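Local coordinates for protein Mypaa.01249.c (Mycobacterium paratuberculosis, PDB 3RD5) that probably works as an oxidoreductase of the short-chain dehydrogenase/reductase family, with no substrate yet assigned, at residues G107-I112 with L152-R157; G95-P100 with S160-Y165; G145-E150 with S168-L173; G118-T123 with L280-T285. One frame throughout, in Å; residues are numbered along the deposited sequence.

Four of the eight segments lie on two helices of the Rossmann-type fold, 110-126 and 161-185. Along the chain the first segments come in the order contact 2, 1, 4 and 3; the partners then follow in the order contact 1, 2, 3 and 4. Contact 1, at the start of helix 110-126, lies about 11 Å from both contact 2 and contact 3, centre to centre, and touches each. Contacts 2 and 3 take successive parts of helix 161-185, about 12 Å apart. Contact 4 adds helix 271-285 from the chain's end, about 19 Å from contact 2. Together they tie the loops following strands 87-92 and 133-137 to the helices beside the sheet.

Contact 1 (G107-I112 with L152-R157); sequences GFESQI and LNWRSR
Leu-152 meets the first segment through CD2, which lies 3.9 Å from Ile-112 CG1; the two side chains cross at about a right angle. Asn-153 supplies the direct polar link. Its OD1 accepts Glu-109 N at 2.9 Å, but the bond is bent and the donor stands 41° above the carbonyl plane. The same oxygen lies 3.3 Å from Ile-112 CG2, while the amide runs alongside Phe-108, its plane within 8° of the ring. Trp-154 then places CD1 3.7 Å from Glu-109 CG. A water couples the pair further, accepting from Trp-154 NE1 and donating to Glu-109 OE1. Glu-109 is the N-cap residue of helix 110-126, and its carboxylate caps the helix: OE1 takes Ile-112 N in an almost straight bond of 2.9 Å, and OE2 takes Gln-111 N. The bend at chi2 (-82°) curls it back over the first helical turn. Arg-157 reaches back along its own segment, Trp-154 CD2 lying 3.5 Å above its guanidinium plane. Leu-152 also packs on Leu-280 and Leu-284 of helix 271-285, and Trp-154 on Ala-164 and Gln-167 of helix 161-185, so the loop after strand 133-137 fits between three helices.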
loop_
_atom_site.group_PDB
_atom_site.type_symbol
_atom_site.label_atom_id
_atom_site.label_comp_id
_atom_site.label_asym_id
_atom_site.label_seq_id
_atom_site.Cartn_x
_atom_site.Cartn_y
_atom_site.Cartn_z
ATOM N N GLY A 107 -12.006 -1.716 16.289
ATOM C CA GLY A 107 -11.222 -1.533 17.510
ATOM C C GLY A 107 -9.742 -1.434 17.345
ATOM O O GLY A 107 -8.980 -1.561 18.320
ATOM N N PHE A 108 -9.303 -1.182 16.111
ATOM C CA PHE A 108 -7.879 -1.069 15.866
ATOM C C PHE A 108 -7.424 0.382 16.054
ATOM O O PHE A 108 -8.159 1.313 15.751
ATOM C CB PHE A 108 -7.499 -1.486 14.434
ATOM C CG PHE A 108 -8.024 -2.830 13.990
ATOM C CD1 PHE A 108 -8.098 -3.921 14.856
ATOM C CD2 PHE A 108 -8.342 -3.027 12.649
ATOM C CE1 PHE A 108 -8.557 -5.131 14.390
ATOM C CE2 PHE A 108 -8.776 -4.285 12.185
ATOM C CZ PHE A 108 -8.905 -5.305 13.089
ATOM N N GLU A 109 -6.187 0.597 16.509
ATOM C CA GLU A 109 -5.592 1.942 16.472
ATOM C C GLU A 109 -5.618 2.395 15.005
ATOM O O GLU A 109 -5.377 1.595 14.085
ATOM C CB GLU A 109 -4.191 1.937 17.086
ATOM C CG GLU A 109 -3.470 3.269 17.097
ATOM C CD GLU A 109 -2.779 3.617 15.764
ATOM O OE1 GLU A 109 -2.201 2.684 15.160
ATOM O OE2 GLU A 109 -2.829 4.798 15.325
ATOM N N SER A 110 -5.941 3.658 14.765
ATOM C CA SER A 110 -6.309 4.025 13.388
ATOM C C SER A 110 -5.193 3.917 12.352
ATOM O O SER A 110 -5.465 3.582 11.201
ATOM C CB SER A 110 -7.013 5.391 13.324
ATOM O OG SER A 110 -6.111 6.470 13.540
ATOM N N GLN A 111 -3.956 4.180 12.740
ATOM C CA GLN A 111 -2.863 4.119 11.765
ATOM C C GLN A 111 -2.557 2.666 11.417
ATOM O O GLN A 111 -2.471 2.318 10.238
ATOM C CB GLN A 111 -1.638 4.906 12.224
ATOM C CG GLN A 111 -1.954 6.371 12.458
ATOM C CD GLN A 111 -0.730 7.212 12.677
ATOM O OE1 GLN A 111 0.078 7.423 11.749
ATOM N NE2 GLN A 111 -0.570 7.725 13.900
ATOM N N ILE A 112 -2.316 1.811 12.402
ATOM C CA ILE A 112 -2.086 0.390 12.074
ATOM C C ILE A 112 -3.325 -0.189 11.398
ATOM O O ILE A 112 -3.207 -1.020 10.474
ATOM C CB ILE A 112 -1.621 -0.419 13.302
ATOM C CG1 ILE A 112 -1.064 -1.775 12.919
ATOM C CG2 ILE A 112 -2.748 -0.620 14.327
ATOM C CD1 ILE A 112 0.308 -1.731 12.224
ATOM N N LEU A 152 -0.353 -4.240 19.783
ATOM C CA LEU A 152 -0.265 -3.620 18.451
ATOM C C LEU A 152 -1.139 -2.370 18.355
ATOM O O LEU A 152 -0.780 -1.410 17.649
ATOM C CB LEU A 152 -0.680 -4.629 17.384
ATOM C CG LEU A 152 -0.344 -4.231 15.950
ATOM C CD1 LEU A 152 1.134 -4.443 15.593
ATOM C CD2 LEU A 152 -1.270 -5.043 14.962
ATOM N N ASN A 153 -2.281 -2.384 19.051
ATOM C CA ASN A 153 -3.276 -1.325 18.961
ATOM C C ASN A 153 -3.163 -0.255 20.052
ATOM O O ASN A 153 -4.073 0.566 20.203
ATOM C CB ASN A 153 -4.683 -1.943 18.904
ATOM C CG ASN A 153 -4.948 -2.621 17.579
ATOM O OD1 ASN A 153 -4.861 -1.989 16.527
ATOM N ND2 ASN A 153 -5.206 -3.944 17.589
ATOM N N TRP A 154 -2.030 -0.195 20.728
ATOM C CA TRP A 154 -1.704 0.929 21.646
ATOM C C TRP A 154 -2.785 1.078 22.716
ATOM O O TRP A 154 -3.159 2.203 23.082
ATOM C CB TRP A 154 -1.527 2.233 20.843
ATOM C CG TRP A 154 -0.405 2.257 19.835
ATOM C CD1 TRP A 154 -0.425 1.746 18.562
ATOM C CD2 TRP A 154 0.884 2.860 20.008
ATOM N NE1 TRP A 154 0.774 1.997 17.945
ATOM C CE2 TRP A 154 1.593 2.662 18.813
ATOM C CE3 TRP A 154 1.507 3.550 21.067
ATOM C CZ2 TRP A 154 2.896 3.123 18.625
ATOM C CZ3 TRP A 154 2.808 4.008 20.887
ATOM C CH2 TRP A 154 3.489 3.785 19.674
ATOM N N ARG A 155 -3.242 -0.042 23.256
ATOM C CA ARG A 155 -4.297 -0.010 24.286
ATOM C C ARG A 155 -3.776 0.261 25.691
ATOM O O ARG A 155 -4.515 0.815 26.543
ATOM C CB ARG A 155 -5.032 -1.355 24.274
ATOM C CG ARG A 155 -6.248 -1.397 25.188
ATOM C CD ARG A 155 -7.317 -0.444 24.757
ATOM N NE ARG A 155 -8.329 -0.352 25.811
ATOM C CZ ARG A 155 -8.259 0.469 26.860
ATOM N NH1 ARG A 155 -7.233 1.325 27.008
ATOM N NH2 ARG A 155 -9.240 0.441 27.763
ATOM N N SER A 156 -2.540 -0.121 25.950
ATOM C CA SER A 156 -1.960 -0.134 27.320
ATOM C C SER A 156 -0.591 0.524 27.394
ATOM O O SER A 156 0.200 0.249 28.306
ATOM C CB SER A 156 -1.894 -1.586 27.835
ATOM O OG SER A 156 -3.198 -2.168 27.830
ATOM N N ARG A 157 -0.313 1.416 26.445
ATOM C CA ARG A 157 0.949 2.119 26.365
ATOM C C ARG A 157 0.684 3.517 25.763
ATOM O O ARG A 157 -0.094 3.637 24.836
ATOM C CB ARG A 157 1.984 1.341 25.501
ATOM C CG ARG A 157 1.589 1.091 24.063
ATOM C CD ARG A 157 2.421 -0.031 23.439
ATOM N NE ARG A 157 2.047 -0.387 22.070
ATOM C CZ ARG A 157 2.733 -0.048 20.969
ATOM N NH1 ARG A 157 3.829 0.695 21.043
ATOM N NH2 ARG A 157 2.316 -0.499 19.803
HETATM O O HOH W 1 0.511 1.905 14.893
#

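Contact 2 (G95-P100 with S160-Y165); sequences GIMAVP and SPWLAY
Pro-161 O draws several groups. Ala-98 directs its CA-H at this carbonyl from across the contact, CA to O 3.5 Å with 165° at the hydrogen; Tyr-165 N donates to it at 3.1 Å within the helix, and the amide of Gln-111 adds a further N-H. Gln-111 also accepts from Ala-98 N, so one side chain of helix 110-126 bridges both segments. Beside this polar seam the side chains pack on ring faces. Ala-98 CB sits over the face of the six-membered ring of Trp-162, 3.5 Å from its centroid, a CH-pi contact. Tyr-165 begins a Tyr-x-x-x-Lys sequence completed by Lys-169, the pattern that marks the active-site helix of short-chain dehydrogenases, and Gly-95 ends the family's Asn-Asn-Ala-Gly sequence. Over the tyrosine face lies Met-97: CG, anti to the backbone N (chi1 -176°), stands 3.4 Å from the ring centroid, only 5° off the normal. From there the extended chain carries SD onward to 4.1 Å from the same centroid in an oblique Met-aromatic contact. SD also lies 3.8 Å from Trp-162 CH2, bridging the two aromatics. At the tyrosine's edge, near the ring plane, Ile-96 O approaches CE1 at 3.4 Å; that carbonyl accepts from Asn-115 ND2.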
loop_
_atom_site.group_PDB
_atom_site.type_symbol
_atom_site.label_atom_id
_atom_site.label_comp_id
_atom_site.label_asym_id
_atom_site.label_seq_id
_atom_site.Cartn_x
_atom_site.Cartn_y
_atom_site.Cartn_z
ATOM N N GLY A 95 -3.160 6.023 3.015
ATOM C CA GLY A 95 -2.593 6.068 4.352
ATOM C C GLY A 95 -3.042 7.306 5.090
ATOM O O GLY A 95 -3.434 8.327 4.486
ATOM N N ILE A 96 -3.002 7.193 6.405
ATOM C CA ILE A 96 -3.080 8.341 7.286
ATOM C C ILE A 96 -1.769 8.419 8.074
ATOM O O ILE A 96 -1.104 7.418 8.299
ATOM C CB ILE A 96 -4.322 8.284 8.216
ATOM C CG1 ILE A 96 -4.325 7.059 9.090
ATOM C CG2 ILE A 96 -5.625 8.365 7.363
ATOM C CD1 ILE A 96 -5.479 7.053 10.156
ATOM N N MET A 97 -1.430 9.604 8.555
ATOM C CA MET A 97 -0.095 9.881 9.051
ATOM C C MET A 97 -0.075 10.820 10.265
ATOM O O MET A 97 -0.434 12.002 10.157
ATOM C CB MET A 97 0.815 10.480 7.926
ATOM C CG MET A 97 2.237 10.707 8.360
ATOM S SD MET A 97 3.345 11.221 6.995
ATOM C CE MET A 97 2.791 12.914 6.706
ATOM N N ALA A 98 0.423 10.292 11.381
ATOM C CA ALA A 98 0.717 11.090 12.593
ATOM C C ALA A 98 -0.484 11.867 13.101
ATOM O O ALA A 98 -0.429 13.035 13.437
ATOM C CB ALA A 98 1.916 11.988 12.342
ATOM N N VAL A 99 -1.598 11.165 13.172
ATOM C CA VAL A 99 -2.896 11.658 13.655
ATOM C C VAL A 99 -3.051 11.348 15.165
ATOM O O VAL A 99 -2.290 10.546 15.717
ATOM C CB VAL A 99 -4.050 11.016 12.869
ATOM C CG1 VAL A 99 -4.007 11.476 11.382
ATOM C CG2 VAL A 99 -4.047 9.504 12.971
ATOM N N PRO A 100 -4.008 11.996 15.847
ATOM C CA PRO A 100 -4.314 11.638 17.233
ATOM C C PRO A 100 -4.776 10.213 17.407
ATOM O O PRO A 100 -5.173 9.538 16.445
ATOM C CB PRO A 100 -5.398 12.642 17.637
ATOM C CG PRO A 100 -5.206 13.795 16.673
ATOM C CD PRO A 100 -4.806 13.137 15.393
ATOM N N SER A 160 2.111 7.668 20.687
ATOM C CA SER A 160 2.961 8.589 19.953
ATOM C C SER A 160 2.417 8.676 18.526
ATOM O O SER A 160 2.466 7.650 17.799
ATOM C CB SER A 160 4.380 8.066 19.935
ATOM O OG SER A 160 5.140 8.776 18.921
ATOM N N PRO A 161 1.922 9.843 18.073
ATOM C CA PRO A 161 1.444 9.932 16.695
ATOM C C PRO A 161 2.479 9.432 15.657
ATOM O O PRO A 161 2.129 8.696 14.729
ATOM C CB PRO A 161 1.096 11.399 16.514
ATOM C CG PRO A 161 0.694 11.820 17.916
ATOM C CD PRO A 161 1.607 11.083 18.834
ATOM N N TRP A 162 3.725 9.862 15.790
ATOM C CA TRP A 162 4.753 9.480 14.813
ATOM C C TRP A 162 5.198 8.050 14.989
ATOM O O TRP A 162 5.399 7.347 13.967
ATOM C CB TRP A 162 5.948 10.463 14.808
ATOM C CG TRP A 162 5.624 11.704 14.059
ATOM C CD1 TRP A 162 5.286 12.939 14.576
ATOM C CD2 TRP A 162 5.481 11.807 12.645
ATOM N NE1 TRP A 162 4.992 13.789 13.548
ATOM C CE2 TRP A 162 5.116 13.126 12.352
ATOM C CE3 TRP A 162 5.680 10.902 11.588
ATOM C CZ2 TRP A 162 4.899 13.559 11.015
ATOM C CZ3 TRP A 162 5.474 11.345 10.267
ATOM C CH2 TRP A 162 5.099 12.673 10.022
ATOM N N LEU A 163 5.385 7.546 16.209
ATOM C CA LEU A 163 5.789 6.143 16.351
ATOM C C LEU A 163 4.659 5.163 15.965
ATOM O O LEU A 163 4.922 4.041 15.525
ATOM C CB LEU A 163 6.427 5.817 17.718
ATOM C CG LEU A 163 7.811 6.409 17.955
ATOM C CD1 LEU A 163 8.214 6.202 19.448
ATOM C CD2 LEU A 163 8.862 5.790 17.024
ATOM N N ALA A 164 3.410 5.590 16.096
ATOM C CA ALA A 164 2.282 4.796 15.584
ATOM C C ALA A 164 2.293 4.756 14.050
ATOM O O ALA A 164 2.053 3.694 13.443
ATOM C CB ALA A 164 0.930 5.314 16.147
ATOM N N TYR A 165 2.597 5.888 13.410
ATOM C CA TYR A 165 2.873 5.897 11.962
ATOM C C TYR A 165 3.993 4.905 11.626
ATOM O O TYR A 165 3.855 4.049 10.748
ATOM C CB TYR A 165 3.212 7.294 11.457
ATOM C CG TYR A 165 3.255 7.388 9.937
ATOM C CD1 TYR A 165 2.151 7.027 9.153
ATOM C CD2 TYR A 165 4.405 7.773 9.285
ATOM C CE1 TYR A 165 2.197 7.095 7.775
ATOM C CE2 TYR A 165 4.458 7.843 7.926
ATOM C CZ TYR A 165 3.351 7.517 7.173
ATOM O OH TYR A 165 3.449 7.560 5.774
#

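Contact 3 (G145-E150 with S168-L173); sequences GRINLE and SKLANL
Helix 161-185 carries the Tyr-x-x-x-Lys sequence of the short-chain dehydrogenases, ending at Lys-169, and the next two residues, Leu-170 and Ala-171, receive the loop 145-150 on another side of that helix. Leu-170 CD2 is the principal contact atom. It lies 3.4 Å from Gly-145 O and 3.7 Å from Arg-146 CA, so one methyl group runs against the extended backbone of the loop. CG anti to the backbone N (chi1 174°) sends the leucine branches out from the helix to reach it. The backbones come nearest at Gly-145, whose CA is 5.8 Å from the CA of Leu-170; with no side chain there, the loop can pass close above the helix. Ile-147 crosses the leucine at a slant: its CG1 stands 3.9 Å from Leu-170 CD2, and its terminal CD1 reaches 4.1 Å from Ala-171 CB. Helix 271-285 closes on the same group, with Met-273 against Ile-147 and Leu-277 against Ala-171. Lys-169 turns away from the loop. Its NZ donates to Asn-172 OD1 at 2.8 Å, with the donor 16° from the carbonyl plane, and to Val-137 O at the end of a central strand, while Asn-172 ND2 is held by Asn-115 O. Gly-145 O, close to the leucine methyl, bonds to Arg-267 NE. The chemistry therefore divides: Leu-170 and Ala-171 meet the loop by apolar packing, which depends on close fit and not on directed bonds, whereas Asn-148 N of the loop bonds to Gln-167 OE1, and directional bonds hold the lysine and asparagine on the side away from the loop.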
loop_
_atom_site.group_PDB
_atom_site.type_symbol
_atom_site.label_atom_id
_atom_site.label_comp_id
_atom_site.label_asym_id
_atom_site.label_seq_id
_atom_site.Cartn_x
_atom_site.Cartn_y
_atom_site.Cartn_z
ATOM N N GLY A 145 10.508 2.543 13.549
ATOM C CA GLY A 145 9.341 1.766 13.951
ATOM C C GLY A 145 9.724 0.455 14.628
ATOM O O GLY A 145 10.777 -0.098 14.397
ATOM N N ARG A 146 8.806 -0.067 15.441
ATOM C CA ARG A 146 8.957 -1.388 16.062
ATOM C C ARG A 146 7.574 -2.003 16.134
ATOM O O ARG A 146 6.594 -1.326 16.440
ATOM C CB ARG A 146 9.494 -1.296 17.508
ATOM C CG ARG A 146 10.744 -0.533 17.731
ATOM C CD ARG A 146 10.969 -0.364 19.251
ATOM N NE ARG A 146 12.279 0.220 19.521
ATOM C CZ ARG A 146 13.433 -0.453 19.552
ATOM N NH1 ARG A 146 13.483 -1.772 19.353
ATOM N NH2 ARG A 146 14.557 0.214 19.800
ATOM N N ILE A 147 7.487 -3.285 15.850
ATOM C CA ILE A 147 6.236 -4.045 16.022
ATOM C C ILE A 147 6.091 -4.484 17.459
ATOM O O ILE A 147 6.991 -5.111 18.014
ATOM C CB ILE A 147 6.201 -5.289 15.145
ATOM C CG1 ILE A 147 6.400 -4.954 13.676
ATOM C CG2 ILE A 147 4.879 -6.061 15.365
ATOM C CD1 ILE A 147 5.405 -3.914 13.090
ATOM N N ASN A 148 4.983 -4.103 18.085
ATOM C CA ASN A 148 4.626 -4.545 19.442
ATOM C C ASN A 148 3.537 -5.603 19.327
ATOM O O ASN A 148 2.368 -5.303 19.122
ATOM C CB ASN A 148 4.173 -3.334 20.256
ATOM C CG ASN A 148 4.070 -3.635 21.705
ATOM O OD1 ASN A 148 3.538 -4.701 22.091
ATOM N ND2 ASN A 148 4.596 -2.715 22.542
ATOM N N LEU A 149 3.930 -6.898 19.358
ATOM C CA LEU A 149 2.969 -7.978 19.139
ATOM C C LEU A 149 1.952 -8.100 20.272
ATOM O O LEU A 149 0.833 -8.517 20.019
ATOM C CB LEU A 149 3.701 -9.332 19.006
ATOM C CG LEU A 149 4.586 -9.497 17.769
ATOM C CD1 LEU A 149 5.432 -10.794 17.941
ATOM C CD2 LEU A 149 3.735 -9.531 16.473
ATOM N N GLU A 150 2.345 -7.734 21.481
ATOM C CA GLU A 150 1.459 -7.843 22.654
ATOM C C GLU A 150 0.445 -6.721 22.708
ATOM O O GLU A 150 -0.620 -6.897 23.313
ATOM C CB GLU A 150 2.303 -7.823 23.940
ATOM C CG GLU A 150 3.241 -9.027 24.097
ATOM C CD GLU A 150 4.460 -9.064 23.125
ATOM O OE1 GLU A 150 4.953 -7.978 22.635
ATOM O OE2 GLU A 150 4.949 -10.216 22.829
ATOM N N SER A 168 3.172 1.257 11.671
ATOM C CA SER A 168 2.377 0.870 10.507
ATOM C C SER A 168 3.197 0.751 9.223
ATOM O O SER A 168 2.947 -0.123 8.398
ATOM C CB SER A 168 1.165 1.811 10.321
ATOM O OG SER A 168 1.491 3.045 9.719
ATOM N N LYS A 169 4.165 1.642 9.087
ATOM C CA LYS A 169 5.049 1.674 7.890
ATOM C C LYS A 169 6.058 0.537 7.883
ATOM O O LYS A 169 6.395 -0.041 6.845
ATOM C CB LYS A 169 5.648 3.053 7.697
ATOM C CG LYS A 169 4.612 4.139 7.438
ATOM C CD LYS A 169 3.980 4.006 6.065
ATOM C CE LYS A 169 2.485 3.839 6.072
ATOM N NZ LYS A 169 2.001 3.600 4.669
ATOM N N LEU A 170 6.541 0.161 9.063
ATOM C CA LEU A 170 7.321 -1.046 9.237
ATOM C C LEU A 170 6.471 -2.286 8.927
ATOM O O LEU A 170 6.914 -3.188 8.208
ATOM C CB LEU A 170 7.896 -1.079 10.661
ATOM C CG LEU A 170 8.631 -2.374 11.013
ATOM C CD1 LEU A 170 9.837 -2.705 10.089
ATOM C CD2 LEU A 170 9.081 -2.363 12.463
ATOM N N ALA A 171 5.237 -2.309 9.422
ATOM C CA ALA A 171 4.312 -3.393 9.109
ATOM C C ALA A 171 4.111 -3.580 7.608
ATOM O O ALA A 171 4.098 -4.700 7.102
ATOM C CB ALA A 171 2.973 -3.210 9.828
ATOM N N ASN A 172 4.052 -2.468 6.857
ATOM C CA ASN A 172 3.887 -2.541 5.404
ATOM C C ASN A 172 5.031 -3.313 4.747
ATOM O O ASN A 172 4.831 -4.061 3.778
ATOM C CB ASN A 172 3.873 -1.146 4.762
ATOM C CG ASN A 172 2.648 -0.287 5.058
ATOM O OD1 ASN A 172 2.790 0.953 5.118
ATOM N ND2 ASN A 172 1.444 -0.871 5.142
ATOM N N LEU A 173 6.250 -3.137 5.253
ATOM C CA LEU A 173 7.421 -3.843 4.727
ATOM C C LEU A 173 7.469 -5.320 5.143
ATOM O O LEU A 173 7.763 -6.200 4.327
ATOM C CB LEU A 173 8.728 -3.105 5.105
ATOM C CG LEU A 173 8.892 -1.799 4.352
ATOM C CD1 LEU A 173 10.082 -1.008 4.893
ATOM C CD2 LEU A 173 9.200 -2.059 2.854
#

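Contact 4 (G118-T123 with L280-T285); sequences GHFALT and LSEQLT
Ser-281 CB rests over the face of Phe-120, 3.5 Å from the ring centroid and 6° off its normal, in a CH-pi contact. Around the same ring, Glu-282 CG lies in plane at the edge, 3.7 Å from CZ, and Thr-285 OG1 approaches CD2 at 3.5 Å, also near the ring plane. The phenylalanine is thus touched by three residues of helix 271-285, spanning one turn. It gets there because CG is anti to its backbone N (chi1 -180°), which projects the ring straight across the gap. Beside it the smaller pair Ala-121 and Thr-285 meets at 4.1 Å, CB to CB. The segment axes come within 9.9 Å and cross almost perpendicularly, at -86°, so the packing is confined to a short patch. Helix 110-126 flanks the mostly parallel sheet of the Rossmann-type fold, and the C-terminal helix lies across its outer side, on a surface that in many oligomeric relatives faces another subunit; the assembly here is a single chain. Second-shell bonds set the ring's neighbours. Thr-285 OG1 donates to Ser-281 O at 2.8 Å, and Thr-285 N reaches that oxygen from the opposite face of its plane. Ser-281 OG pairs with Leu-277 O and His-116 NE2. Glu-282 OE2 accepts from Trp-278 NE1 and Phe-289 N, and the indole of Trp-278 in turn meets Phe-120 edge-to-face.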
loop_
_atom_site.group_PDB
_atom_site.type_symbol
_atom_site.label_atom_id
_atom_site.label_comp_id
_atom_site.label_asym_id
_atom_site.label_seq_id
_atom_site.Cartn_x
_atom_site.Cartn_y
_atom_site.Cartn_z
ATOM N N GLY A 118 -6.214 -3.030 7.255
ATOM C CA GLY A 118 -7.238 -2.998 6.200
ATOM C C GLY A 118 -6.661 -3.473 4.851
ATOM O O GLY A 118 -7.328 -4.170 4.108
ATOM N N HIS A 119 -5.433 -3.087 4.569
ATOM C CA HIS A 119 -4.694 -3.551 3.380
ATOM C C HIS A 119 -4.382 -5.045 3.413
ATOM O O HIS A 119 -4.442 -5.736 2.397
ATOM C CB HIS A 119 -3.429 -2.731 3.163
ATOM C CG HIS A 119 -3.681 -1.381 2.550
ATOM N ND1 HIS A 119 -3.035 -0.242 2.991
ATOM C CD2 HIS A 119 -4.413 -1.014 1.468
ATOM C CE1 HIS A 119 -3.401 0.778 2.210
ATOM N NE2 HIS A 119 -4.276 0.344 1.300
ATOM N N PHE A 120 -4.057 -5.555 4.603
ATOM C CA PHE A 120 -3.825 -6.980 4.800
ATOM C C PHE A 120 -5.071 -7.779 4.419
ATOM O O PHE A 120 -4.995 -8.755 3.658
ATOM C CB PHE A 120 -3.457 -7.210 6.269
ATOM C CG PHE A 120 -3.177 -8.650 6.624
ATOM C CD1 PHE A 120 -1.903 -9.154 6.500
ATOM C CD2 PHE A 120 -4.185 -9.501 7.045
ATOM C CE1 PHE A 120 -1.618 -10.484 6.800
ATOM C CE2 PHE A 120 -3.907 -10.838 7.348
ATOM C CZ PHE A 120 -2.638 -11.331 7.209
ATOM N N ALA A 121 -6.215 -7.376 4.954
ATOM C CA ALA A 121 -7.461 -8.037 4.644
ATOM C C ALA A 121 -7.808 -7.917 3.178
ATOM O O ALA A 121 -8.166 -8.917 2.511
ATOM C CB ALA A 121 -8.587 -7.422 5.511
ATOM N N LEU A 122 -7.661 -6.725 2.637
ATOM C CA LEU A 122 -7.971 -6.487 1.219
ATOM C C LEU A 122 -7.147 -7.409 0.323
ATOM O O LEU A 122 -7.655 -8.015 -0.657
ATOM C CB LEU A 122 -7.723 -5.036 0.831
ATOM C CG LEU A 122 -7.975 -4.661 -0.622
ATOM C CD1 LEU A 122 -9.464 -4.879 -0.983
ATOM C CD2 LEU A 122 -7.525 -3.209 -0.883
ATOM N N THR A 123 -5.849 -7.470 0.602
ATOM C CA THR A 123 -4.931 -8.262 -0.219
ATOM C C THR A 123 -5.271 -9.757 -0.160
ATOM O O THR A 123 -5.370 -10.431 -1.205
ATOM C CB THR A 123 -3.469 -8.020 0.189
ATOM O OG1 THR A 123 -3.163 -6.629 0.093
ATOM C CG2 THR A 123 -2.517 -8.831 -0.736
ATOM N N LEU A 280 -0.614 -12.670 13.770
ATOM C CA LEU A 280 -1.422 -11.705 14.513
ATOM C C LEU A 280 -2.431 -11.005 13.589
ATOM O O LEU A 280 -3.595 -10.809 13.966
ATOM C CB LEU A 280 -0.517 -10.702 15.199
ATOM C CG LEU A 280 -1.177 -9.493 15.865
ATOM C CD1 LEU A 280 -2.238 -9.847 16.871
ATOM C CD2 LEU A 280 -0.098 -8.565 16.436
ATOM N N SER A 281 -1.990 -10.669 12.382
ATOM C CA SER A 281 -2.840 -9.956 11.431
ATOM C C SER A 281 -4.020 -10.814 10.939
ATOM O O SER A 281 -5.152 -10.321 10.742
ATOM C CB SER A 281 -2.018 -9.427 10.253
ATOM O OG SER A 281 -1.028 -8.497 10.730
ATOM N N GLU A 282 -3.767 -12.112 10.735
ATOM C CA GLU A 282 -4.834 -13.042 10.379
ATOM C C GLU A 282 -5.858 -13.096 11.521
ATOM O O GLU A 282 -7.065 -13.094 11.288
ATOM C CB GLU A 282 -4.290 -14.469 10.081
ATOM C CG GLU A 282 -3.513 -14.597 8.784
ATOM C CD GLU A 282 -3.358 -16.015 8.269
ATOM O OE1 GLU A 282 -3.665 -16.966 9.034
ATOM O OE2 GLU A 282 -2.919 -16.185 7.113
ATOM N N GLN A 283 -5.386 -13.157 12.754
ATOM C CA GLN A 283 -6.303 -13.239 13.891
ATOM C C GLN A 283 -7.132 -11.963 14.035
ATOM O O GLN A 283 -8.317 -12.042 14.290
ATOM C CB GLN A 283 -5.562 -13.547 15.186
ATOM C CG GLN A 283 -4.900 -14.889 15.174
ATOM C CD GLN A 283 -3.922 -15.035 16.304
ATOM O OE1 GLN A 283 -3.902 -14.230 17.236
ATOM N NE2 GLN A 283 -3.076 -16.042 16.212
ATOM N N LEU A 284 -6.521 -10.794 13.865
ATOM C CA LEU A 284 -7.240 -9.556 14.025
ATOM C C LEU A 284 -8.260 -9.320 12.921
ATOM O O LEU A 284 -9.348 -8.735 13.159
ATOM C CB LEU A 284 -6.251 -8.378 14.087
ATOM C CG LEU A 284 -5.391 -8.249 15.348
ATOM C CD1 LEU A 284 -4.312 -7.180 15.136
ATOM C CD2 LEU A 284 -6.291 -7.872 16.567
ATOM N N THR A 285 -7.902 -9.706 11.696
ATOM C CA THR A 285 -8.742 -9.381 10.521
ATOM C C THR A 285 -9.718 -10.491 10.107
ATOM O O THR A 285 -10.599 -10.233 9.288
ATOM C CB THR A 285 -7.928 -8.982 9.292
ATOM O OG1 THR A 285 -7.140 -10.091 8.826
ATOM C CG2 THR A 285 -7.033 -7.756 9.585
#